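Local atomic coordinates of caspase-3 (Porites astreoides, PDB entry 6WI4), a protein that probably cleaves other proteins after aspartate residues, as a cysteine protease of the caspase family, and probably acts in coral apoptosis. Residues A145-Y151 against S217-R223; I13-N19 against F83-T89; F125-A129 against S167-Q171. One frame throughout, in Å; residues are numbered along the deposited sequence.

Interaction 1: residues A145-Y151 against S217-R223; sequences ADFVYAY and SVVSMLR
Y149 and V219 face each other as a hydrogen-bonded pair of two antiparallel strands and exchange two backbone bonds, Y149 N to V219 O and V219 N to Y149 O, both 2.8 Å. Y151 and S217 form the next such pair. Beyond strand 217-220, M221 N reaches F147 O and D146 N reaches M221 O, while S220 OG accepts from L222 N in an ST turn.

The charged contact lies at this far end. R223 takes D146 side-on, with NE 2.7 Å from OD1 and NH1 3.1 Å from OD2, each oxygen met on its syn side, although the two groups are turned 65° apart. A bend at chi3 (-60°) brings the edge of the guanidinium round to the acid. D146 OD1 also bonds to the hydroxyl of Y4, which meets R223 N as well. With an alanine here, R223 would probably lose its charge partner and be left to swing, and Y4 would lose one of its bonds.

Beside V219, M221 SD lies in the plane of the Y149 ring, 3.8 Å from CE1, a Met-aromatic contact at the edge. On the other face V148 CG2 meets V218 CG2 at 3.6 Å, and L222 CG packs on V148 CB under helix 186-197.

This antiparallel strand closing an otherwise parallel sheet is a hallmark of the caspase fold; in dimeric caspases the corresponding edge meets the second protomer.

Interaction 2: residues I13-N19 against F83-T89; sequences IAVIINN and FIFSILT
S86 holds the carbonyl of V15 twice: N and OG each lie 2.8 Å from V15 O, the hydroxyl in the carbonyl plane on a lone pair, the amide tilted 28° from it. With chi1 at 64°, OG sits between backbone N and carbonyl carbon, turned to the neighbouring strand, where it touches I16 CG1. Parallel bonds run on both sides of this point, from I84 N to I13 O at one end to N19 N to L88 O at the other.

On the face of V15 and I17, I17 CD1 comes 3.7 Å from F85 CZ, and I17 CG2 meets I87 CD1. On the opposite face A14 CB packs on I84 CB at 3.7 Å. These are neighbouring parallel strands of the caspase sheet, an alpha/beta fold with helices on both faces. M72 and T69 of helix 62-73 lie against V15 and F85; L43 and F47 of helix 36-49 lie against I16 and I84.

At the C-terminal ends, N18 OD1 touches L88 CD1, and the N18 side-chain amide is held by T36, D37 and N58. N19 and T89 run side by side, N19 ND2 and T89 OG1 both bonded to Y97 O and N19 OD1 to Q60 N.

Interaction 3: residues F125-A129 against S167-Q171; sequences FFFQA and SWFIQ
The side-chain amide of Q128 and the ring of F169 slide past each other in opposite directions, their planes 44° apart. Q128 OE1 lies at the edge of the ring, near its plane, and comes 3.4 Å from F169 CB. The carbonyl of F127 approaches the same ring obliquely, with O 3.6 Å from CE2, while the F127 side chain leaves the backbone away from the helix, and its ring stacks on Y151. One face of the Q128 amide is covered by S167, whose CB sits almost squarely over CD at 3.4 Å.

The bend of the glutamine explains this fit. CG runs anti to the backbone N (chi1 169°), then chi2 at 56° folds the amide over towards S167, leaving CB to pack on I170 CG1 at 4.0 Å. Although S167 OG is close to Q128 OE1, the two are not hydrogen-bonded: S167 is the N-cap of helix 168-180, its OG accepting from I170 N at 3.1 Å and also bonded to D39 OD2.

A water joins strand and helix instead. It donates to Q128 OE1 at 2.8 Å and accepts from F169 N at 2.9 Å, so an amide of the first helical turn fixes the carbonyl end of the glutamine through one molecule; the helix start probably polarises that water. With OE1 occupied in this way, NE2 is directed to its other partners, S159 OG and an acidic side chain of the bound peptide. W168, stacked with W160 and Y200, also packs on an acidic side chain of the peptide.

A glutamine two residues before the cysteine of the QACxG motif, bonded to an acidic side chain of the bound peptide, is what the S1 pocket of caspases has, and this acid is probably the P1 aspartate.

Interactions 1 and 2 both belong to the six-stranded mixed sheet, their centres about 16 Å apart, and do not touch. Strand 123-128 of interaction 3 fills the place between them: F125 exchanges backbone bonds with V148 and A150 on one side, while F126 N and Q128 O bond to F85 O and T89 N on the other. Interaction 3 lies about 10 Å from interaction 2 and about 15 Å from interaction 1, centre to centre. Along the chain interaction 2 closes first, and then interactions 3 and 1 alternate their segments. All the parallel strands precede strand 217-220, the antiparallel edge, and the peptide-binding glutamine stands at the C-terminal end of a central strand.

Interaction 1: residues A145-Y151 against S217-R223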
loop_
_atom_site.group_PDB
_atom_site.type_symbol
_atom_site.label_atom_id
_atom_site.label_comp_id
_atom_site.label_asym_id
_atom_site.label_seq_id
_atom_site.Cartn_x
_atom_site.Cartn_y
_atom_site.Cartn_z
ATOM N N ALA A 145 -11.518 -7.443 11.854
ATOM C CA ALA A 145 -12.198 -7.651 10.585
ATOM C C ALA A 145 -12.120 -6.415 9.684
ATOM O O ALA A 145 -11.906 -5.283 10.132
ATOM C CB ALA A 145 -13.668 -8.024 10.807
ATOM N N ASP A 146 -12.295 -6.661 8.383
ATOM C CA ASP A 146 -12.476 -5.641 7.352
ATOM C C ASP A 146 -11.186 -4.902 7.017
ATOM O O ASP A 146 -11.224 -3.867 6.346
ATOM C CB ASP A 146 -13.585 -4.642 7.724
ATOM C CG ASP A 146 -14.872 -5.332 8.130
ATOM O OD1 ASP A 146 -15.328 -6.227 7.383
ATOM O OD2 ASP A 146 -15.416 -4.989 9.196
ATOM N N PHE A 147 -10.042 -5.434 7.425
ATOM C CA PHE A 147 -8.746 -5.005 6.916
ATOM C C PHE A 147 -8.395 -5.782 5.653
ATOM O O PHE A 147 -8.716 -6.965 5.519
ATOM C CB PHE A 147 -7.631 -5.244 7.934
ATOM C CG PHE A 147 -7.627 -4.302 9.106
ATOM C CD1 PHE A 147 -8.381 -4.575 10.232
ATOM C CD2 PHE A 147 -6.831 -3.169 9.086
ATOM C CE1 PHE A 147 -8.357 -3.734 11.315
ATOM C CE2 PHE A 147 -6.799 -2.320 10.163
ATOM C CZ PHE A 147 -7.564 -2.595 11.281
ATOM N N VAL A 148 -7.695 -5.115 4.741
ATOM C CA VAL A 148 -7.051 -5.792 3.622
ATOM C C VAL A 148 -5.681 -5.156 3.435
ATOM O O VAL A 148 -5.551 -3.928 3.469
ATOM C CB VAL A 148 -7.901 -5.746 2.332
ATOM C CG1 VAL A 148 -8.250 -4.316 1.907
ATOM C CG2 VAL A 148 -7.202 -6.499 1.222
ATOM N N TYR A 149 -4.651 -5.991 3.312
ATOM C CA TYR A 149 -3.269 -5.532 3.254
ATOM C C TYR A 149 -2.708 -5.973 1.914
ATOM O O TYR A 149 -2.526 -7.175 1.677
ATOM C CB TYR A 149 -2.440 -6.087 4.414
ATOM C CG TYR A 149 -3.069 -5.944 5.790
ATOM C CD1 TYR A 149 -3.889 -6.937 6.299
ATOM C CD2 TYR A 149 -2.830 -4.824 6.581
ATOM C CE1 TYR A 149 -4.455 -6.831 7.568
ATOM C CE2 TYR A 149 -3.407 -4.710 7.843
ATOM C CZ TYR A 149 -4.207 -5.717 8.330
ATOM O OH TYR A 149 -4.776 -5.629 9.590
ATOM N N ALA A 150 -2.471 -5.009 1.028
ATOM C CA ALA A 150 -1.995 -5.284 -0.320
ATOM C C ALA A 150 -0.490 -5.052 -0.346
ATOM O O ALA A 150 -0.029 -3.908 -0.316
ATOM C CB ALA A 150 -2.718 -4.402 -1.334
ATOM N N TYR A 151 0.272 -6.140 -0.394
ATOM C CA TYR A 151 1.728 -6.106 -0.332
ATOM C C TYR A 151 2.339 -6.224 -1.722
ATOM O O TYR A 151 1.894 -7.038 -2.533
ATOM C CB TYR A 151 2.237 -7.275 0.510
ATOM C CG TYR A 151 2.103 -7.114 1.998
ATOM C CD1 TYR A 151 3.107 -6.499 2.739
ATOM C CD2 TYR A 151 1.007 -7.628 2.670
ATOM C CE1 TYR A 151 3.019 -6.395 4.114
ATOM C CE2 TYR A 151 0.903 -7.522 4.052
ATOM C CZ TYR A 151 1.915 -6.901 4.762
ATOM O OH TYR A 151 1.835 -6.788 6.132
ATOM N N SER A 217 1.252 -10.023 -3.052
ATOM C CA SER A 217 0.429 -10.836 -2.167
ATOM C C SER A 217 -0.594 -9.963 -1.463
ATOM O O SER A 217 -0.318 -8.807 -1.137
ATOM C CB SER A 217 1.291 -11.589 -1.142
ATOM O OG SER A 217 2.050 -10.709 -0.334
ATOM N N VAL A 218 -1.782 -10.510 -1.235
ATOM C CA VAL A 218 -2.822 -9.788 -0.518
ATOM C C VAL A 218 -3.194 -10.593 0.715
ATOM O O VAL A 218 -3.360 -11.816 0.637
ATOM C CB VAL A 218 -4.048 -9.497 -1.408
ATOM C CG1 VAL A 218 -4.632 -10.746 -2.052
ATOM C CG2 VAL A 218 -5.117 -8.776 -0.603
ATOM N N VAL A 219 -3.286 -9.914 1.858
ATOM C CA VAL A 219 -3.758 -10.513 3.103
ATOM C C VAL A 219 -5.131 -9.916 3.367
ATOM O O VAL A 219 -5.249 -8.707 3.605
ATOM C CB VAL A 219 -2.810 -10.232 4.278
ATOM C CG1 VAL A 219 -3.351 -10.888 5.547
ATOM C CG2 VAL A 219 -1.380 -10.728 3.983
ATOM N N SER A 220 -6.180 -10.738 3.336
ATOM C CA SER A 220 -7.537 -10.208 3.416
ATOM C C SER A 220 -8.240 -10.701 4.669
ATOM O O SER A 220 -8.351 -11.911 4.893
ATOM C CB SER A 220 -8.360 -10.595 2.192
ATOM O OG SER A 220 -9.697 -10.153 2.386
ATOM N N MET A 221 -8.707 -9.758 5.483
ATOM C CA MET A 221 -9.697 -10.016 6.518
ATOM C C MET A 221 -11.051 -9.421 6.135
ATOM O O MET A 221 -11.890 -9.169 7.006
ATOM C CB MET A 221 -9.223 -9.461 7.866
ATOM C CG MET A 221 -8.074 -10.259 8.492
ATOM S SD MET A 221 -6.516 -10.046 7.594
ATOM C CE MET A 221 -5.324 -10.380 8.894
ATOM N N LEU A 222 -11.288 -9.218 4.841
ATOM C CA LEU A 222 -12.574 -8.689 4.397
ATOM C C LEU A 222 -13.686 -9.719 4.592
ATOM O O LEU A 222 -13.469 -10.931 4.507
ATOM C CB LEU A 222 -12.496 -8.272 2.932
ATOM C CG LEU A 222 -11.454 -7.202 2.588
ATOM C CD1 LEU A 222 -11.513 -6.925 1.094
ATOM C CD2 LEU A 222 -11.681 -5.929 3.383
ATOM N N ARG A 223 -14.885 -9.213 4.882
ATOM C CA ARG A 223 -16.086 -10.028 5.059
ATOM C C ARG A 223 -17.102 -9.835 3.946
ATOM O O ARG A 223 -18.122 -10.543 3.924
ATOM C CB ARG A 223 -16.759 -9.684 6.393
ATOM C CG ARG A 223 -15.926 -9.928 7.620
ATOM C CD ARG A 223 -16.685 -9.410 8.854
ATOM N NE ARG A 223 -16.951 -7.983 8.729
ATOM C CZ ARG A 223 -18.153 -7.414 8.675
ATOM N NH1 ARG A 223 -18.235 -6.096 8.534
ATOM N NH2 ARG A 223 -19.267 -8.134 8.754
#

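Interaction 2: residues I13-N19 against F83-T89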
loop_
_atom_site.group_PDB
_atom_site.type_symbol
_atom_site.label_atom_id
_atom_site.label_comp_id
_atom_site.label_asym_id
_atom_site.label_seq_id
_atom_site.Cartn_x
_atom_site.Cartn_y
_atom_site.Cartn_z
ATOM N N ILE A 13 -10.606 9.100 3.999
ATOM C CA ILE A 13 -9.266 9.664 3.884
ATOM C C ILE A 13 -8.349 8.605 3.300
ATOM O O ILE A 13 -8.463 7.414 3.626
ATOM C CB ILE A 13 -8.758 10.149 5.250
ATOM C CG1 ILE A 13 -9.685 11.240 5.800
ATOM C CG2 ILE A 13 -7.317 10.667 5.153
ATOM C CD1 ILE A 13 -9.497 11.493 7.270
ATOM N N ALA A 14 -7.434 9.036 2.431
ATOM C CA ALA A 14 -6.399 8.164 1.881
ATOM C C ALA A 14 -5.049 8.806 2.153
ATOM O O ALA A 14 -4.758 9.883 1.626
ATOM C CB ALA A 14 -6.594 7.938 0.380
ATOM N N VAL A 15 -4.243 8.160 2.965
ATOM C CA VAL A 15 -2.909 8.640 3.314
ATOM C C VAL A 15 -1.876 8.032 2.371
ATOM O O VAL A 15 -1.901 6.826 2.099
ATOM C CB VAL A 15 -2.570 8.285 4.772
ATOM C CG1 VAL A 15 -1.118 8.645 5.081
ATOM C CG2 VAL A 15 -3.539 8.965 5.727
ATOM N N ILE A 16 -0.946 8.859 1.889
ATOM C CA ILE A 16 0.240 8.400 1.162
ATOM C C ILE A 16 1.464 8.928 1.881
ATOM O O ILE A 16 1.640 10.148 1.991
ATOM C CB ILE A 16 0.252 8.880 -0.297
ATOM C CG1 ILE A 16 -0.988 8.392 -1.033
ATOM C CG2 ILE A 16 1.533 8.419 -0.996
ATOM C CD1 ILE A 16 -1.154 9.082 -2.387
ATOM N N ILE A 17 2.325 8.025 2.336
ATOM C CA ILE A 17 3.615 8.381 2.908
ATOM C C ILE A 17 4.684 7.941 1.921
ATOM O O ILE A 17 4.788 6.757 1.591
ATOM C CB ILE A 17 3.811 7.757 4.294
ATOM C CG1 ILE A 17 2.782 8.358 5.268
ATOM C CG2 ILE A 17 5.230 8.019 4.785
ATOM C CD1 ILE A 17 2.679 7.627 6.593
ATOM N N ASN A 18 5.459 8.900 1.428
ATOM C CA ASN A 18 6.403 8.697 0.336
ATOM C C ASN A 18 7.811 8.959 0.860
ATOM O O ASN A 18 8.217 10.119 0.991
ATOM C CB ASN A 18 6.056 9.639 -0.812
ATOM C CG ASN A 18 7.014 9.529 -1.964
ATOM O OD1 ASN A 18 7.195 8.452 -2.527
ATOM N ND2 ASN A 18 7.645 10.650 -2.325
ATOM N N ASN A 19 8.569 7.901 1.153
ATOM C CA ASN A 19 9.914 8.057 1.702
ATOM C C ASN A 19 10.949 7.813 0.606
ATOM O O ASN A 19 11.114 6.687 0.119
ATOM C CB ASN A 19 10.103 7.139 2.910
ATOM C CG ASN A 19 9.482 7.719 4.167
ATOM O OD1 ASN A 19 8.983 8.850 4.161
ATOM N ND2 ASN A 19 9.500 6.949 5.255
ATOM N N PHE A 83 -11.314 3.655 4.668
ATOM C CA PHE A 83 -10.050 4.320 4.984
ATOM C C PHE A 83 -8.937 3.661 4.190
ATOM O O PHE A 83 -8.915 2.435 4.066
ATOM C CB PHE A 83 -9.730 4.248 6.484
ATOM C CG PHE A 83 -8.371 4.793 6.851
ATOM C CD1 PHE A 83 -8.119 6.155 6.787
ATOM C CD2 PHE A 83 -7.357 3.946 7.273
ATOM C CE1 PHE A 83 -6.865 6.659 7.121
ATOM C CE2 PHE A 83 -6.104 4.441 7.607
ATOM C CZ PHE A 83 -5.862 5.806 7.531
ATOM N N ILE A 84 -8.009 4.469 3.673
ATOM C CA ILE A 84 -6.854 3.977 2.921
ATOM C C ILE A 84 -5.581 4.502 3.565
ATOM O O ILE A 84 -5.483 5.701 3.853
ATOM C CB ILE A 84 -6.916 4.408 1.447
ATOM C CG1 ILE A 84 -8.019 3.640 0.724
ATOM C CG2 ILE A 84 -5.544 4.235 0.763
ATOM C CD1 ILE A 84 -8.219 4.087 -0.721
ATOM N N PHE A 85 -4.602 3.616 3.753
ATOM C CA PHE A 85 -3.255 3.986 4.176
ATOM C C PHE A 85 -2.257 3.351 3.219
ATOM O O PHE A 85 -2.331 2.149 2.960
ATOM C CB PHE A 85 -2.979 3.521 5.611
ATOM C CG PHE A 85 -1.593 3.823 6.093
ATOM C CD1 PHE A 85 -0.537 2.958 5.817
ATOM C CD2 PHE A 85 -1.348 4.950 6.852
ATOM C CE1 PHE A 85 0.736 3.232 6.260
ATOM C CE2 PHE A 85 -0.063 5.227 7.305
ATOM C CZ PHE A 85 0.969 4.362 7.015
ATOM N N SER A 86 -1.314 4.138 2.709
ATOM C CA SER A 86 -0.319 3.584 1.799
ATOM C C SER A 86 1.048 4.145 2.153
ATOM O O SER A 86 1.173 5.292 2.580
ATOM C CB SER A 86 -0.667 3.880 0.327
ATOM O OG SER A 86 -0.647 5.284 0.061
ATOM N N ILE A 87 2.077 3.323 1.987
ATOM C CA ILE A 87 3.426 3.780 2.280
ATOM C C ILE A 87 4.386 3.206 1.253
ATOM O O ILE A 87 4.276 2.044 0.850
ATOM C CB ILE A 87 3.850 3.438 3.726
ATOM C CG1 ILE A 87 5.203 4.089 4.042
ATOM C CG2 ILE A 87 3.846 1.937 3.958
ATOM C CD1 ILE A 87 5.488 4.204 5.549
ATOM N N LEU A 88 5.309 4.053 0.811
ATOM C CA LEU A 88 6.315 3.745 -0.196
ATOM C C LEU A 88 7.663 3.980 0.467
ATOM O O LEU A 88 8.015 5.128 0.758
ATOM C CB LEU A 88 6.131 4.645 -1.423
ATOM C CG LEU A 88 4.693 4.937 -1.862
ATOM C CD1 LEU A 88 4.702 6.061 -2.902
ATOM C CD2 LEU A 88 4.051 3.679 -2.442
ATOM N N THR A 89 8.407 2.912 0.741
ATOM C CA THR A 89 9.601 3.062 1.575
ATOM C C THR A 89 10.446 1.795 1.472
ATOM O O THR A 89 10.103 0.853 0.751
ATOM C CB THR A 89 9.211 3.380 3.027
ATOM O OG1 THR A 89 10.380 3.741 3.781
ATOM C CG2 THR A 89 8.491 2.208 3.717
#

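Interaction 3: residues F125-A129 against S167-Q171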
loop_
_atom_site.group_PDB
_atom_site.type_symbol
_atom_site.label_atom_id
_atom_site.label_comp_id
_atom_site.label_asym_id
_atom_site.label_seq_id
_atom_site.Cartn_x
_atom_site.Cartn_y
_atom_site.Cartn_z
ATOM N N PHE A 125 -4.726 -1.167 3.370
ATOM C CA PHE A 125 -3.322 -0.803 3.499
ATOM C C PHE A 125 -2.571 -1.268 2.259
ATOM O O PHE A 125 -2.717 -2.422 1.845
ATOM C CB PHE A 125 -2.726 -1.428 4.760
ATOM C CG PHE A 125 -3.216 -0.795 6.013
ATOM C CD1 PHE A 125 -4.499 -1.033 6.468
ATOM C CD2 PHE A 125 -2.410 0.077 6.721
ATOM C CE1 PHE A 125 -4.965 -0.425 7.623
ATOM C CE2 PHE A 125 -2.871 0.686 7.864
ATOM C CZ PHE A 125 -4.150 0.430 8.317
ATOM N N PHE A 126 -1.795 -0.369 1.656
ATOM C CA PHE A 126 -0.984 -0.679 0.485
ATOM C C PHE A 126 0.480 -0.444 0.816
ATOM O O PHE A 126 0.837 0.624 1.322
ATOM C CB PHE A 126 -1.371 0.187 -0.718
ATOM C CG PHE A 126 -2.809 0.071 -1.124
ATOM C CD1 PHE A 126 -3.780 0.863 -0.531
ATOM C CD2 PHE A 126 -3.182 -0.810 -2.132
ATOM C CE1 PHE A 126 -5.109 0.765 -0.915
ATOM C CE2 PHE A 126 -4.515 -0.916 -2.515
ATOM C CZ PHE A 126 -5.474 -0.122 -1.909
ATOM N N PHE A 127 1.331 -1.417 0.501
ATOM C CA PHE A 127 2.750 -1.336 0.833
ATOM C C PHE A 127 3.587 -1.527 -0.417
ATOM O O PHE A 127 3.476 -2.563 -1.081
ATOM C CB PHE A 127 3.148 -2.407 1.849
ATOM C CG PHE A 127 2.408 -2.339 3.137
ATOM C CD1 PHE A 127 2.812 -1.472 4.132
ATOM C CD2 PHE A 127 1.308 -3.141 3.365
ATOM C CE1 PHE A 127 2.116 -1.399 5.333
ATOM C CE2 PHE A 127 0.618 -3.087 4.577
ATOM C CZ PHE A 127 1.027 -2.215 5.558
ATOM N N GLN A 128 4.462 -0.563 -0.711
ATOM C CA GLN A 128 5.557 -0.760 -1.651
ATOM C C GLN A 128 6.838 -0.646 -0.829
ATOM O O GLN A 128 7.234 0.454 -0.436
ATOM C CB GLN A 128 5.526 0.252 -2.792
ATOM C CG GLN A 128 6.794 0.249 -3.653
ATOM C CD GLN A 128 7.117 -1.118 -4.238
ATOM O OE1 GLN A 128 6.234 -1.822 -4.739
ATOM N NE2 GLN A 128 8.392 -1.495 -4.191
ATOM N N ALA A 129 7.462 -1.793 -0.547
ATOM C CA ALA A 129 8.626 -1.899 0.320
ATOM C C ALA A 129 9.159 -3.318 0.233
ATOM O O ALA A 129 8.416 -4.262 -0.052
ATOM C CB ALA A 129 8.287 -1.556 1.783
ATOM N N SER A 167 7.517 1.781 -9.256
ATOM C CA SER A 167 7.615 0.379 -8.873
ATOM C C SER A 167 6.689 -0.506 -9.702
ATOM O O SER A 167 5.635 -0.079 -10.190
ATOM C CB SER A 167 7.315 0.190 -7.384
ATOM O OG SER A 167 5.950 0.451 -7.090
ATOM N N TRP A 168 7.102 -1.766 -9.845
ATOM C CA TRP A 168 6.296 -2.740 -10.564
ATOM C C TRP A 168 4.901 -2.836 -9.965
ATOM O O TRP A 168 3.899 -2.829 -10.683
ATOM C CB TRP A 168 6.957 -4.112 -10.504
ATOM C CG TRP A 168 8.274 -4.199 -11.178
ATOM C CD1 TRP A 168 8.910 -3.218 -11.890
ATOM C CD2 TRP A 168 9.126 -5.345 -11.216
ATOM N NE1 TRP A 168 10.113 -3.696 -12.369
ATOM C CE2 TRP A 168 10.264 -4.998 -11.965
ATOM C CE3 TRP A 168 9.031 -6.637 -10.687
ATOM C CZ2 TRP A 168 11.302 -5.899 -12.202
ATOM C CZ3 TRP A 168 10.063 -7.523 -10.909
ATOM C CH2 TRP A 168 11.182 -7.154 -11.663
ATOM N N PHE A 169 4.822 -2.923 -8.639
ATOM C CA PHE A 169 3.530 -3.092 -7.983
ATOM C C PHE A 169 2.637 -1.869 -8.170
ATOM O O PHE A 169 1.473 -2.004 -8.559
ATOM C CB PHE A 169 3.761 -3.383 -6.505
ATOM C CG PHE A 169 2.513 -3.503 -5.681
ATOM C CD1 PHE A 169 1.588 -4.503 -5.929
ATOM C CD2 PHE A 169 2.308 -2.645 -4.615
ATOM C CE1 PHE A 169 0.459 -4.624 -5.147
ATOM C CE2 PHE A 169 1.177 -2.757 -3.816
ATOM C CZ PHE A 169 0.254 -3.749 -4.085
ATOM N N ILE A 170 3.149 -0.667 -7.882
ATOM C CA ILE A 170 2.276 0.503 -7.954
ATOM C C ILE A 170 1.920 0.825 -9.404
ATOM O O ILE A 170 0.776 1.207 -9.691
ATOM C CB ILE A 170 2.905 1.707 -7.225
ATOM C CG1 ILE A 170 3.105 1.398 -5.738
ATOM C CG2 ILE A 170 2.023 2.950 -7.395
ATOM C CD1 ILE A 170 1.805 1.102 -4.969
ATOM N N GLN A 171 2.875 0.669 -10.339
ATOM C CA GLN A 171 2.569 0.792 -11.769
ATOM C C GLN A 171 1.413 -0.124 -12.152
ATOM O O GLN A 171 0.489 0.271 -12.877
ATOM C CB GLN A 171 3.790 0.424 -12.631
ATOM C CG GLN A 171 4.898 1.457 -12.814
ATOM C CD GLN A 171 5.933 1.015 -13.864
ATOM O OE1 GLN A 171 5.695 1.137 -15.073
ATOM N NE2 GLN A 171 7.078 0.491 -13.405
HETATM O O HOH W 1 7.066 -3.364 -6.888
#